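Local coordinates for GTP-binding protein (Thermus thermophilus, PDB 2DBY) that probably hydrolyses ATP and binds the 70S ribosome and its 50S subunit, and is captured here with GDP in its nucleotide pocket, at residues V207-E212 against V239-R244; P10-S15 against A104-C109; D123-A128 against E225-K230; F18-R23 against L245-A250. One frame throughout, in Å; residues are numbered along the deposited sequence.

Contact 1: residues V207-E212 against V239-R244. With GDP (guanosine-5'-diphosphate), chain B.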
loop_
_atom_site.group_PDB
_atom_site.type_symbol
_atom_site.label_atom_id
_atom_site.label_comp_id
_atom_site.label_asym_id
_atom_site.label_seq_id
_atom_site.Cartn_x
_atom_site.Cartn_y
_atom_site.Cartn_z
ATOM N N VAL A 207 9.435 -0.383 9.148
ATOM C CA VAL A 207 10.519 0.032 8.251
ATOM C C VAL A 207 11.768 0.138 9.117
ATOM O O VAL A 207 11.917 1.086 9.896
ATOM C CB VAL A 207 10.193 1.419 7.615
ATOM C CG1 VAL A 207 11.317 1.848 6.683
ATOM C CG2 VAL A 207 8.881 1.338 6.841
ATOM N N ALA A 208 12.636 -0.858 9.012
ATOM C CA ALA A 208 13.872 -0.869 9.810
ATOM C C ALA A 208 14.899 0.025 9.136
ATOM O O ALA A 208 15.417 -0.322 8.069
ATOM C CB ALA A 208 14.419 -2.315 9.935
ATOM N N ASN A 209 15.172 1.179 9.742
ATOM C CA ASN A 209 16.152 2.127 9.195
ATOM C C ASN A 209 17.526 1.689 9.685
ATOM O O ASN A 209 17.772 1.628 10.893
ATOM C CB ASN A 209 15.844 3.545 9.674
ATOM C CG ASN A 209 16.659 4.593 8.941
ATOM O OD1 ASN A 209 17.252 4.318 7.884
ATOM N ND2 ASN A 209 16.688 5.794 9.478
ATOM N N VAL A 210 18.411 1.378 8.747
ATOM C CA VAL A 210 19.735 0.901 9.087
ATOM C C VAL A 210 20.836 1.693 8.385
ATOM O O VAL A 210 20.564 2.498 7.496
ATOM C CB VAL A 210 19.929 -0.590 8.662
ATOM C CG1 VAL A 210 18.940 -1.474 9.405
ATOM C CG2 VAL A 210 19.708 -0.767 7.137
ATOM N N ALA A 211 22.072 1.454 8.812
ATOM C CA ALA A 211 23.222 2.068 8.156
ATOM C C ALA A 211 23.316 1.309 6.820
ATOM O O ALA A 211 22.981 0.128 6.755
ATOM C CB ALA A 211 24.477 1.841 8.989
ATOM N N GLU A 212 23.805 1.958 5.762
ATOM C CA GLU A 212 23.871 1.314 4.447
ATOM C C GLU A 212 24.578 -0.040 4.381
ATOM O O GLU A 212 24.200 -0.883 3.559
ATOM C CB GLU A 212 24.497 2.269 3.424
ATOM C CG GLU A 212 25.793 2.888 3.872
ATOM C CD GLU A 212 26.147 4.132 3.058
ATOM O OE1 GLU A 212 25.234 4.932 2.749
ATOM O OE2 GLU A 212 27.335 4.312 2.755
ATOM N N VAL A 239 10.449 -4.046 6.098
ATOM C CA VAL A 239 11.222 -3.599 4.939
ATOM C C VAL A 239 12.448 -2.914 5.512
ATOM O O VAL A 239 12.329 -2.066 6.406
ATOM C CB VAL A 239 10.504 -2.577 4.053
ATOM C CG1 VAL A 239 11.387 -2.303 2.819
ATOM C CG2 VAL A 239 9.141 -3.099 3.606
ATOM N N VAL A 240 13.624 -3.273 5.005
ATOM C CA VAL A 240 14.854 -2.659 5.512
ATOM C C VAL A 240 15.356 -1.605 4.537
ATOM O O VAL A 240 15.525 -1.887 3.347
ATOM C CB VAL A 240 15.954 -3.732 5.715
ATOM C CG1 VAL A 240 17.216 -3.088 6.297
ATOM C CG2 VAL A 240 15.419 -4.859 6.600
ATOM N N VAL A 241 15.584 -0.395 5.041
ATOM C CA VAL A 241 16.092 0.696 4.199
ATOM C C VAL A 241 17.117 1.532 4.955
ATOM O O VAL A 241 17.210 1.483 6.179
ATOM C CB VAL A 241 14.959 1.679 3.797
ATOM C CG1 VAL A 241 13.777 0.906 3.230
ATOM C CG2 VAL A 241 14.545 2.538 5.003
ATOM N N SER A 242 17.918 2.284 4.213
ATOM C CA SER A 242 18.806 3.261 4.835
ATOM C C SER A 242 18.208 4.590 4.340
ATOM O O SER A 242 18.341 4.928 3.157
ATOM C CB SER A 242 20.246 3.152 4.312
ATOM O OG SER A 242 20.946 4.316 4.702
ATOM N N ALA A 243 17.540 5.334 5.221
ATOM C CA ALA A 243 16.924 6.606 4.845
ATOM C C ALA A 243 17.969 7.550 4.277
ATOM O O ALA A 243 17.723 8.260 3.309
ATOM C CB ALA A 243 16.263 7.262 6.076
ATOM N N ARG A 244 19.132 7.596 4.907
ATOM C CA ARG A 244 20.162 8.488 4.397
ATOM C C ARG A 244 20.559 8.126 2.970
ATOM O O ARG A 244 20.700 9.003 2.106
ATOM C CB ARG A 244 21.399 8.452 5.293
ATOM C CG ARG A 244 22.499 9.373 4.808
ATOM C CD ARG A 244 23.593 9.530 5.833
ATOM N NE ARG A 244 24.739 10.232 5.260
ATOM C CZ ARG A 244 25.858 10.497 5.923
ATOM N NH1 ARG A 244 25.977 10.118 7.191
ATOM N NH2 ARG A 244 26.859 11.129 5.316
HETATM P PB GDP B . 13.265 12.174 12.568
HETATM O O1B GDP B . 13.366 12.856 13.924
HETATM O O2B GDP B . 12.556 10.719 12.686
HETATM O O3B GDP B . 12.909 13.038 11.360
HETATM O O3A GDP B . 14.824 11.766 12.273
HETATM P PA GDP B . 15.887 12.419 11.249
HETATM O O1A GDP B . 15.388 12.317 9.872
HETATM O O2A GDP B . 16.140 13.963 11.626
HETATM O "O5'" GDP B . 17.270 11.592 11.364
HETATM C "C5'" GDP B . 17.802 11.732 12.686
HETATM C "C4'" GDP B . 19.343 11.584 12.622
HETATM O "O4'" GDP B . 19.759 10.262 12.095
HETATM C "C3'" GDP B . 20.039 12.574 11.699
HETATM O "O3'" GDP B . 21.191 13.364 11.990
HETATM C "C2'" GDP B . 20.041 11.824 10.341
HETATM O "O2'" GDP B . 21.170 12.331 9.592
HETATM C "C1'" GDP B . 20.490 10.446 10.807
HETATM N N9 GDP B . 20.074 9.348 9.886
HETATM C C8 GDP B . 18.809 9.127 9.376
HETATM N N7 GDP B . 18.801 8.069 8.612
HETATM C C5 GDP B . 20.053 7.540 8.576
HETATM C C6 GDP B . 20.646 6.403 7.929
HETATM O O6 GDP B . 19.974 5.684 7.227
HETATM N N1 GDP B . 21.991 6.148 8.119
HETATM C C2 GDP B . 22.752 6.976 8.923
HETATM N N2 GDP B . 24.085 6.700 9.098
HETATM N N3 GDP B . 22.213 8.040 9.535
HETATM C C4 GDP B . 20.888 8.354 9.391
#
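Val210 lays its CG2 methyl across Val240, 3.5 Å from CG1, the two side chains meeting at about a right angle. On the opposite face of the sheet, Val207 CG1 touches Val241 CG2 at 3.7 Å. The two strands run parallel, their segment axes 26° apart, joined by backbone hydrogen bonds: Ala208 N to Val239 O, Val241 N to Ala208 O at 3.0 Å, and Val210 N to Val241 O. These are the two strands of a beta-alpha-beta unit, crossed over by helix 222-234, and their C-terminal ends hold the guanine of GDP. Asn209 begins the segment that corresponds to the G4 motif of GTPases, and Ser242 to Arg244 match the G5 loop. With CG anti to the backbone N (chi1 -169°), Asn209 reaches over the start of helix 243-250, and OD1 accepts an almost straight bond from Ala243 N at 2.9 Å; ND2 bonds to Val12 O. Replacing Asn209 by an alanine would probably leave Ala243 N and Val12 O without these mates and free the two loops to shift. GDP O6 receives Ser242 OG at 3.0 Å and Arg244 N at 3.1 Å, while Ser242 OG also caps Leu245 N.

Contact 2: residues P10-S15 against A104-C109. With GDP (guanosine-5'-diphosphate), chain B; FMT (formic acid), chain C.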
loop_
_atom_site.group_PDB
_atom_site.type_symbol
_atom_site.label_atom_id
_atom_site.label_comp_id
_atom_site.label_asym_id
_atom_site.label_seq_id
_atom_site.Cartn_x
_atom_site.Cartn_y
_atom_site.Cartn_z
ATOM N N PRO A 10 10.454 10.512 17.675
ATOM C CA PRO A 10 11.614 11.357 17.372
ATOM C C PRO A 10 12.952 10.721 17.031
ATOM O O PRO A 10 13.370 9.700 17.598
ATOM C CB PRO A 10 11.723 12.244 18.616
ATOM C CG PRO A 10 10.276 12.438 18.979
ATOM C CD PRO A 10 9.707 11.032 18.837
ATOM N N ASN A 11 13.630 11.362 16.090
ATOM C CA ASN A 11 14.959 10.952 15.661
ATOM C C ASN A 11 15.160 9.496 15.237
ATOM O O ASN A 11 16.022 8.802 15.776
ATOM C CB ASN A 11 15.955 11.327 16.773
ATOM C CG ASN A 11 15.811 12.788 17.196
ATOM O OD1 ASN A 11 15.384 13.090 18.317
ATOM N ND2 ASN A 11 16.145 13.701 16.288
ATOM N N VAL A 12 14.364 9.034 14.277
ATOM C CA VAL A 12 14.510 7.670 13.775
ATOM C C VAL A 12 14.851 7.689 12.279
ATOM O O VAL A 12 15.011 6.634 11.654
ATOM C CB VAL A 12 13.232 6.843 14.010
ATOM C CG1 VAL A 12 12.894 6.857 15.515
ATOM C CG2 VAL A 12 12.046 7.422 13.229
ATOM N N GLY A 13 14.971 8.897 11.722
ATOM C CA GLY A 13 15.289 9.041 10.308
ATOM C C GLY A 13 14.088 9.304 9.438
ATOM O O GLY A 13 14.183 9.272 8.205
ATOM N N LYS A 14 12.936 9.569 10.047
ATOM C CA LYS A 14 11.743 9.808 9.234
ATOM C C LYS A 14 11.820 11.054 8.325
ATOM O O LYS A 14 11.425 10.989 7.163
ATOM C CB LYS A 14 10.480 9.899 10.116
ATOM C CG LYS A 14 9.186 9.832 9.328
ATOM C CD LYS A 14 7.953 9.783 10.223
ATOM C CE LYS A 14 7.758 11.093 10.936
ATOM N NZ LYS A 14 6.313 11.400 11.058
ATOM N N SER A 15 12.324 12.186 8.828
ATOM C CA SER A 15 12.355 13.362 7.958
ATOM C C SER A 15 13.337 13.137 6.817
ATOM O O SER A 15 13.125 13.620 5.723
ATOM C CB SER A 15 12.747 14.619 8.738
ATOM O OG SER A 15 14.005 14.451 9.338
ATOM N N ALA A 104 3.170 2.568 8.051
ATOM C CA ALA A 104 4.555 2.131 7.923
ATOM C C ALA A 104 5.247 2.875 9.071
ATOM O O ALA A 104 5.276 4.111 9.113
ATOM C CB ALA A 104 5.133 2.543 6.555
ATOM N N HIS A 105 5.807 2.120 10.004
ATOM C CA HIS A 105 6.431 2.707 11.186
ATOM C C HIS A 105 7.938 2.611 11.053
ATOM O O HIS A 105 8.493 1.513 10.991
ATOM C CB HIS A 105 5.930 1.944 12.449
ATOM C CG HIS A 105 6.347 2.562 13.758
ATOM N ND1 HIS A 105 5.716 2.262 14.950
ATOM C CD2 HIS A 105 7.305 3.476 14.061
ATOM C CE1 HIS A 105 6.266 2.960 15.929
ATOM N NE2 HIS A 105 7.237 3.705 15.418
ATOM N N VAL A 106 8.598 3.769 11.022
ATOM C CA VAL A 106 10.055 3.819 10.885
ATOM C C VAL A 106 10.661 3.573 12.268
ATOM O O VAL A 106 10.343 4.265 13.229
ATOM C CB VAL A 106 10.510 5.196 10.367
ATOM C CG1 VAL A 106 12.046 5.238 10.229
ATOM C CG2 VAL A 106 9.818 5.481 9.010
ATOM N N LEU A 107 11.541 2.584 12.341
ATOM C CA LEU A 107 12.181 2.204 13.599
ATOM C C LEU A 107 13.690 2.304 13.395
ATOM O O LEU A 107 14.233 1.763 12.418
ATOM C CB LEU A 107 11.776 0.761 13.925
ATOM C CG LEU A 107 10.283 0.517 14.130
ATOM C CD1 LEU A 107 10.033 -1.003 14.236
ATOM C CD2 LEU A 107 9.841 1.218 15.430
ATOM N N ARG A 108 14.370 3.002 14.304
ATOM C CA ARG A 108 15.808 3.162 14.168
ATOM C C ARG A 108 16.577 1.898 14.581
ATOM O O ARG A 108 16.449 1.417 15.723
ATOM C CB ARG A 108 16.276 4.377 14.988
ATOM C CG ARG A 108 17.784 4.397 15.220
ATOM C CD ARG A 108 18.259 5.750 15.712
ATOM N NE ARG A 108 17.972 6.757 14.706
ATOM C CZ ARG A 108 18.607 7.917 14.593
ATOM N NH1 ARG A 108 19.586 8.230 15.433
ATOM N NH2 ARG A 108 18.258 8.766 13.635
ATOM N N CYS A 109 17.352 1.351 13.649
ATOM C CA CYS A 109 18.144 0.156 13.917
ATOM C C CYS A 109 19.652 0.346 13.737
ATOM O O CYS A 109 20.360 -0.601 13.387
ATOM C CB CYS A 109 17.689 -1.026 13.054
ATOM S SG CYS A 109 15.980 -1.555 13.402
HETATM P PB GDP B . 13.265 12.174 12.568
HETATM O O1B GDP B . 13.366 12.856 13.924
HETATM O O2B GDP B . 12.556 10.719 12.686
HETATM O O3B GDP B . 12.909 13.038 11.360
HETATM O O3A GDP B . 14.824 11.766 12.273
HETATM P PA GDP B . 15.887 12.419 11.249
HETATM O O1A GDP B . 15.388 12.317 9.872
HETATM O O2A GDP B . 16.140 13.963 11.626
HETATM O "O5'" GDP B . 17.270 11.592 11.364
HETATM C "C5'" GDP B . 17.802 11.732 12.686
HETATM C "C4'" GDP B . 19.343 11.584 12.622
HETATM O "O4'" GDP B . 19.759 10.262 12.095
HETATM C "C3'" GDP B . 20.039 12.574 11.699
HETATM O "O3'" GDP B . 21.191 13.364 11.990
HETATM C "C2'" GDP B . 20.041 11.824 10.341
HETATM O "O2'" GDP B . 21.170 12.331 9.592
HETATM C "C1'" GDP B . 20.490 10.446 10.807
HETATM N N9 GDP B . 20.074 9.348 9.886
HETATM C C8 GDP B . 18.809 9.127 9.376
HETATM N N7 GDP B . 18.801 8.069 8.612
HETATM C C5 GDP B . 20.053 7.540 8.576
HETATM C C6 GDP B . 20.646 6.403 7.929
HETATM O O6 GDP B . 19.974 5.684 7.227
HETATM N N1 GDP B . 21.991 6.148 8.119
HETATM C C2 GDP B . 22.752 6.976 8.923
HETATM N N2 GDP B . 24.085 6.700 9.098
HETATM N N3 GDP B . 22.213 8.040 9.535
HETATM C C4 GDP B . 20.888 8.354 9.391
HETATM C C FMT C . 2.998 0.648 14.703
HETATM O O1 FMT C . 3.686 0.242 15.635
HETATM O O2 FMT C . 1.718 0.203 14.545
#
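Segment 10-15 passes across the end of strand 104-108, the nearest pairs following in opposite order, Val12 CA 4.7 Å from Arg108 CA and Lys14 CA 6.4 Å from Val106 CA. Gly13, with phi at 99°, turns the chain into helix 14-25; a side chain there would press on its own preceding carbonyl and on the guanine. Val12 packs against the strand, its CG2 methyl 3.7 Å from Val106 CG1 and its CB over Arg108 CB. Arg108 bends at chi3 (-62°), which brings its guanidinium flat against the chain: Asn11 O sits over one face, 3.0 Å from CZ, at a poor angle for bonding to NE or NH2. From the edge, NH2 makes a weak hydrogen bond to O4' of the GDP ribose. Segment 10-15 belongs to the P-loop (Walker A), whose amides wrap the diphosphate: GDP O2B takes Val12 N and Lys14 N, each at 2.9 Å, while Ser15 N gives to O3B at 2.7 Å. Lys14 NZ forms a salt bridge with Asp75. The loop thus holds the phosphates largely by backbone N-H groups, the Ser15 hydroxyl adding to them; the strand offers valine packing and a cation that Asn11 O probably meets electrostatically.

Contact 3: residues D123-A128 against E225-K230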
loop_
_atom_site.group_PDB
_atom_site.type_symbol
_atom_site.label_atom_id
_atom_site.label_comp_id
_atom_site.label_asym_id
_atom_site.label_seq_id
_atom_site.Cartn_x
_atom_site.Cartn_y
_atom_site.Cartn_z
ATOM N N ASP A 123 15.584 1.662 21.971
ATOM C CA ASP A 123 15.140 0.332 21.572
ATOM C C ASP A 123 13.971 0.443 20.590
ATOM O O ASP A 123 12.903 0.956 20.932
ATOM C CB ASP A 123 14.718 -0.467 22.806
ATOM C CG ASP A 123 14.164 -1.834 22.457
ATOM O OD1 ASP A 123 13.802 -2.583 23.388
ATOM O OD2 ASP A 123 14.088 -2.164 21.254
ATOM N N PRO A 124 14.160 -0.042 19.352
ATOM C CA PRO A 124 13.091 0.027 18.353
ATOM C C PRO A 124 11.789 -0.650 18.784
ATOM O O PRO A 124 10.701 -0.155 18.490
ATOM C CB PRO A 124 13.725 -0.634 17.122
ATOM C CG PRO A 124 14.711 -1.612 17.730
ATOM C CD PRO A 124 15.331 -0.767 18.820
ATOM N N LEU A 125 11.879 -1.790 19.462
ATOM C CA LEU A 125 10.651 -2.442 19.886
ATOM C C LEU A 125 9.839 -1.525 20.825
ATOM O O LEU A 125 8.602 -1.586 20.845
ATOM C CB LEU A 125 10.970 -3.784 20.545
ATOM C CG LEU A 125 10.899 -4.996 19.599
ATOM C CD1 LEU A 125 11.697 -4.726 18.322
ATOM C CD2 LEU A 125 11.415 -6.240 20.319
ATOM N N GLU A 126 10.530 -0.653 21.566
ATOM C CA GLU A 126 9.858 0.260 22.492
ATOM C C GLU A 126 9.033 1.283 21.707
ATOM O O GLU A 126 7.896 1.586 22.068
ATOM C CB GLU A 126 10.874 0.976 23.381
ATOM C CG GLU A 126 10.323 1.315 24.755
ATOM C CD GLU A 126 10.183 0.079 25.638
ATOM O OE1 GLU A 126 11.219 -0.418 26.141
ATOM O OE2 GLU A 126 9.037 -0.399 25.818
ATOM N N ASP A 127 9.611 1.808 20.625
ATOM C CA ASP A 127 8.903 2.757 19.774
ATOM C C ASP A 127 7.635 2.113 19.205
ATOM O O ASP A 127 6.565 2.731 19.191
ATOM C CB ASP A 127 9.801 3.182 18.605
ATOM C CG ASP A 127 10.759 4.283 18.976
ATOM O OD1 ASP A 127 10.909 4.565 20.190
ATOM O OD2 ASP A 127 11.357 4.869 18.040
ATOM N N ALA A 128 7.767 0.886 18.699
ATOM C CA ALA A 128 6.621 0.195 18.111
ATOM C C ALA A 128 5.501 0.049 19.148
ATOM O O ALA A 128 4.334 0.279 18.853
ATOM C CB ALA A 128 7.046 -1.187 17.606
ATOM N N GLU A 225 16.811 -7.982 13.642
ATOM C CA GLU A 225 16.285 -9.302 14.007
ATOM C C GLU A 225 15.160 -9.188 15.052
ATOM O O GLU A 225 14.165 -9.911 14.972
ATOM C CB GLU A 225 17.421 -10.183 14.528
ATOM C CG GLU A 225 18.260 -10.732 13.398
ATOM C CD GLU A 225 17.408 -11.539 12.425
ATOM O OE1 GLU A 225 16.434 -12.182 12.880
ATOM O OE2 GLU A 225 17.706 -11.548 11.221
ATOM N N ALA A 226 15.313 -8.292 16.023
ATOM C CA ALA A 226 14.272 -8.109 17.053
ATOM C C ALA A 226 13.019 -7.563 16.390
ATOM O O ALA A 226 11.904 -7.959 16.733
ATOM C CB ALA A 226 14.731 -7.150 18.144
ATOM N N VAL A 227 13.204 -6.635 15.446
ATOM C CA VAL A 227 12.065 -6.081 14.715
ATOM C C VAL A 227 11.313 -7.175 13.939
ATOM O O VAL A 227 10.074 -7.180 13.930
ATOM C CB VAL A 227 12.529 -4.930 13.760
ATOM C CG1 VAL A 227 11.419 -4.551 12.752
ATOM C CG2 VAL A 227 12.909 -3.740 14.603
ATOM N N ARG A 228 12.030 -8.111 13.308
ATOM C CA ARG A 228 11.375 -9.202 12.586
ATOM C C ARG A 228 10.568 -10.066 13.575
ATOM O O ARG A 228 9.449 -10.503 13.267
ATOM C CB ARG A 228 12.404 -10.082 11.840
ATOM C CG ARG A 228 13.104 -9.358 10.690
ATOM C CD ARG A 228 13.993 -10.277 9.900
ATOM N NE ARG A 228 14.765 -9.588 8.853
ATOM C CZ ARG A 228 14.263 -9.122 7.710
ATOM N NH1 ARG A 228 12.969 -9.256 7.430
ATOM N NH2 ARG A 228 15.064 -8.520 6.836
ATOM N N ARG A 229 11.134 -10.310 14.760
ATOM C CA ARG A 229 10.460 -11.110 15.806
ATOM C C ARG A 229 9.143 -10.450 16.250
ATOM O O ARG A 229 8.090 -11.117 16.340
ATOM C CB ARG A 229 11.422 -11.295 16.998
ATOM C CG ARG A 229 10.829 -11.884 18.281
ATOM C CD ARG A 229 11.969 -12.443 19.185
ATOM N NE ARG A 229 13.078 -11.497 19.417
ATOM C CZ ARG A 229 13.024 -10.466 20.262
ATOM N NH1 ARG A 229 11.918 -10.236 20.956
ATOM N NH2 ARG A 229 14.083 -9.670 20.437
ATOM N N LYS A 230 9.198 -9.144 16.514
ATOM C CA LYS A 230 8.025 -8.382 16.926
ATOM C C LYS A 230 7.019 -8.325 15.788
ATOM O O LYS A 230 5.810 -8.357 16.018
ATOM C CB LYS A 230 8.405 -6.944 17.293
ATOM C CG LYS A 230 7.224 -6.078 17.702
ATOM C CD LYS A 230 6.721 -6.451 19.086
ATOM C CE LYS A 230 5.810 -5.372 19.670
ATOM N NZ LYS A 230 6.496 -4.049 19.777
#
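The guanidinium of Arg229 stands obliquely to Leu125, whose CD2 methyl comes 4.1 Å from NH1. A second flat group, the Asp123 carboxylate, is met from above its plane: Leu125 N approaches OD2 at 2.9 Å, 52° out of the plane, in an Asx turn at the start of helix 124-156. Leu125 is the knob of a knobs-into-holes contact, seated among Ala226, Val227, Arg229 and Lys230. Its CD1 lies 3.6 Å from Ala226 O and close to Ala226 CB and Val227 CG2, while CG faces Lys230 CB at 3.9 Å. Lys230 slides past it in the opposite direction; bent at chi2 (73°) and again at chi4, it brings NZ to 3.4 Å from Leu125 O, beside Ala128 CB. Pro124 CB touches Val227 CG2, 4.1 Å away. An alanine in place of Leu125 is likely to open a gap here and leave the aliphatic part of Lys230 freer to turn. The helices run broadly the same way, their segment axes 33° apart and 10.1 Å at closest approach. Both lie on one side of the central sheet: Pro124 and Val227 rest on Leu107 of strand 102-108, and Ala128, Val227 and Lys230 on Tyr206 of strand 204-209.

Contact 4: residues F18-R23 against L245-A250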
loop_
_atom_site.group_PDB
_atom_site.type_symbol
_atom_site.label_atom_id
_atom_site.label_comp_id
_atom_site.label_asym_id
_atom_site.label_seq_id
_atom_site.Cartn_x
_atom_site.Cartn_y
_atom_site.Cartn_z
ATOM N N PHE A 18 11.631 11.226 4.365
ATOM C CA PHE A 18 10.768 12.094 3.579
ATOM C C PHE A 18 11.487 13.050 2.638
ATOM O O PHE A 18 10.866 13.546 1.696
ATOM C CB PHE A 18 9.800 12.859 4.445
ATOM C CG PHE A 18 8.532 12.140 4.615
ATOM C CD1 PHE A 18 8.346 11.289 5.702
ATOM C CD2 PHE A 18 7.571 12.188 3.613
ATOM C CE1 PHE A 18 7.215 10.484 5.795
ATOM C CE2 PHE A 18 6.440 11.391 3.686
ATOM C CZ PHE A 18 6.260 10.529 4.789
ATOM N N ASN A 19 12.768 13.322 2.847
ATOM C CA ASN A 19 13.464 14.171 1.857
ATOM C C ASN A 19 13.438 13.349 0.576
ATOM O O ASN A 19 13.181 13.855 -0.519
ATOM C CB ASN A 19 14.944 14.423 2.202
ATOM C CG ASN A 19 15.129 15.327 3.394
ATOM O OD1 ASN A 19 14.307 16.200 3.649
ATOM N ND2 ASN A 19 16.228 15.120 4.139
ATOM N N ALA A 20 13.701 12.058 0.721
ATOM C CA ALA A 20 13.724 11.170 -0.434
ATOM C C ALA A 20 12.360 11.032 -1.106
ATOM O O ALA A 20 12.239 11.062 -2.338
ATOM C CB ALA A 20 14.250 9.807 -0.015
ATOM N N LEU A 21 11.322 10.873 -0.295
ATOM C CA LEU A 21 9.988 10.723 -0.816
ATOM C C LEU A 21 9.527 11.996 -1.525
ATOM O O LEU A 21 8.897 11.923 -2.578
ATOM C CB LEU A 21 9.035 10.366 0.335
ATOM C CG LEU A 21 9.222 8.937 0.848
ATOM C CD1 LEU A 21 8.492 8.742 2.184
ATOM C CD2 LEU A 21 8.678 7.961 -0.204
ATOM N N THR A 22 9.834 13.163 -0.959
ATOM C CA THR A 22 9.383 14.388 -1.630
ATOM C C THR A 22 10.121 14.563 -2.962
ATOM O O THR A 22 9.546 15.039 -3.937
ATOM C CB THR A 22 9.522 15.606 -0.698
ATOM O OG1 THR A 22 8.668 15.400 0.439
ATOM C CG2 THR A 22 9.065 16.909 -1.409
ATOM N N ARG A 23 11.384 14.172 -3.022
ATOM C CA ARG A 23 12.087 14.258 -4.305
ATOM C C ARG A 23 11.443 13.289 -5.316
ATOM O O ARG A 23 11.172 13.641 -6.477
ATOM C CB ARG A 23 13.578 13.911 -4.122
ATOM C CG ARG A 23 14.355 14.988 -3.397
ATOM C CD ARG A 23 15.775 14.510 -3.123
ATOM N NE ARG A 23 16.657 15.538 -2.551
ATOM C CZ ARG A 23 17.244 16.491 -3.277
ATOM N NH1 ARG A 23 17.027 16.560 -4.597
ATOM N NH2 ARG A 23 18.076 17.348 -2.695
ATOM N N LEU A 245 20.752 6.845 2.712
ATOM C CA LEU A 245 21.123 6.413 1.365
ATOM C C LEU A 245 20.019 6.766 0.375
ATOM O O LEU A 245 20.283 7.222 -0.734
ATOM C CB LEU A 245 21.361 4.905 1.326
ATOM C CG LEU A 245 21.717 4.348 -0.064
ATOM C CD1 LEU A 245 23.047 4.944 -0.524
ATOM C CD2 LEU A 245 21.840 2.820 0.027
ATOM N N GLU A 246 18.763 6.556 0.762
ATOM C CA GLU A 246 17.684 6.878 -0.156
ATOM C C GLU A 246 17.657 8.359 -0.497
ATOM O O GLU A 246 17.392 8.731 -1.645
ATOM C CB GLU A 246 16.320 6.468 0.430
ATOM C CG GLU A 246 16.188 4.955 0.588
ATOM C CD GLU A 246 16.458 4.208 -0.710
ATOM O OE1 GLU A 246 17.296 3.281 -0.708
ATOM O OE2 GLU A 246 15.834 4.555 -1.733
ATOM N N ALA A 247 17.906 9.211 0.486
ATOM C CA ALA A 247 17.896 10.645 0.214
ATOM C C ALA A 247 19.019 10.997 -0.760
ATOM O O ALA A 247 18.834 11.834 -1.664
ATOM C CB ALA A 247 18.063 11.415 1.501
ATOM N N GLU A 248 20.180 10.369 -0.580
ATOM C CA GLU A 248 21.323 10.637 -1.476
ATOM C C GLU A 248 21.030 10.149 -2.901
ATOM O O GLU A 248 21.253 10.866 -3.871
ATOM C CB GLU A 248 22.580 9.957 -0.935
ATOM C CG GLU A 248 23.031 10.557 0.400
ATOM C CD GLU A 248 24.062 9.720 1.122
ATOM O OE1 GLU A 248 24.303 8.571 0.707
ATOM O OE2 GLU A 248 24.623 10.215 2.131
ATOM N N LEU A 249 20.502 8.936 -3.034
ATOM C CA LEU A 249 20.172 8.402 -4.351
ATOM C C LEU A 249 19.087 9.201 -5.093
ATOM O O LEU A 249 19.152 9.340 -6.321
ATOM C CB LEU A 249 19.713 6.945 -4.247
ATOM C CG LEU A 249 20.778 5.938 -3.795
ATOM C CD1 LEU A 249 20.098 4.620 -3.400
ATOM C CD2 LEU A 249 21.775 5.690 -4.938
ATOM N N ALA A 250 18.110 9.715 -4.356
ATOM C CA ALA A 250 16.995 10.466 -4.938
ATOM C C ALA A 250 17.446 11.769 -5.582
ATOM O O ALA A 250 16.720 12.347 -6.373
ATOM C CB ALA A 250 15.934 10.755 -3.869
HETATM O O HOH W 1 15.717 14.883 -6.511
#
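A water molecule links Arg23 and Ala250, donating to Ala250 O at 2.7 Å and accepting from Arg23 NH1 at 2.9 Å, where it lies in the plane of the guanidinium, at its edge. It bridges two helices of the P-loop GTPase fold, helix 14-25, which follows the phosphate-binding loop, and helix 243-250, which follows the guanine-binding loop. The helices pass side by side in the same general direction, their segment axes 29° apart and only 7.9 Å at closest approach. Alanines permit this closeness: Ala20 CA and Ala247 CA are 4.3 Å from each other. Ala20 CB presses on the backbone of the second helix, 3.7 Å from Glu246 O, and also meets the CB atoms of Glu246, Ala247 and Ala250. Glu246 turns its carboxylate away from this seam to accept weak hydrogen bonds from the backbone N of Gly270 and Leu271, at the start of helix 270-281. That helix also borders the contact through Leu271, which touches Ala20. On the more exposed side Arg23 places CG anti to its carbonyl carbon (chi1 -72°) and stays extended as far as NE, running alongside Ala250 to reach the water. Its NH2 makes a long, weak ion pair with Glu251. Within this run, Arg23 CD packs 3.8 Å from Ala250 CB.

How the contacts relate
From the N terminus, the loop and first helical residues at 10-15 open contact 2, and 18-23, farther along helix 14-25, opens contact 4. Contact 2 closes at 104-109, so these two cross. Contact 4 is the last to close, and contacts 1 and 3 fall wholly within its span. Those two also cross: 123-128 opens contact 3, 207-212 opens contact 1, then 225-230 and 239-244 close them in turn, before 245-250 closes contact 4. Strands 102-108 and 204-209 pair directly, joining contacts 2 and 1 around GDP; contact 3 packs beside this sheet, and contact 4 ties together the helices leaving the two nucleotide-binding loops.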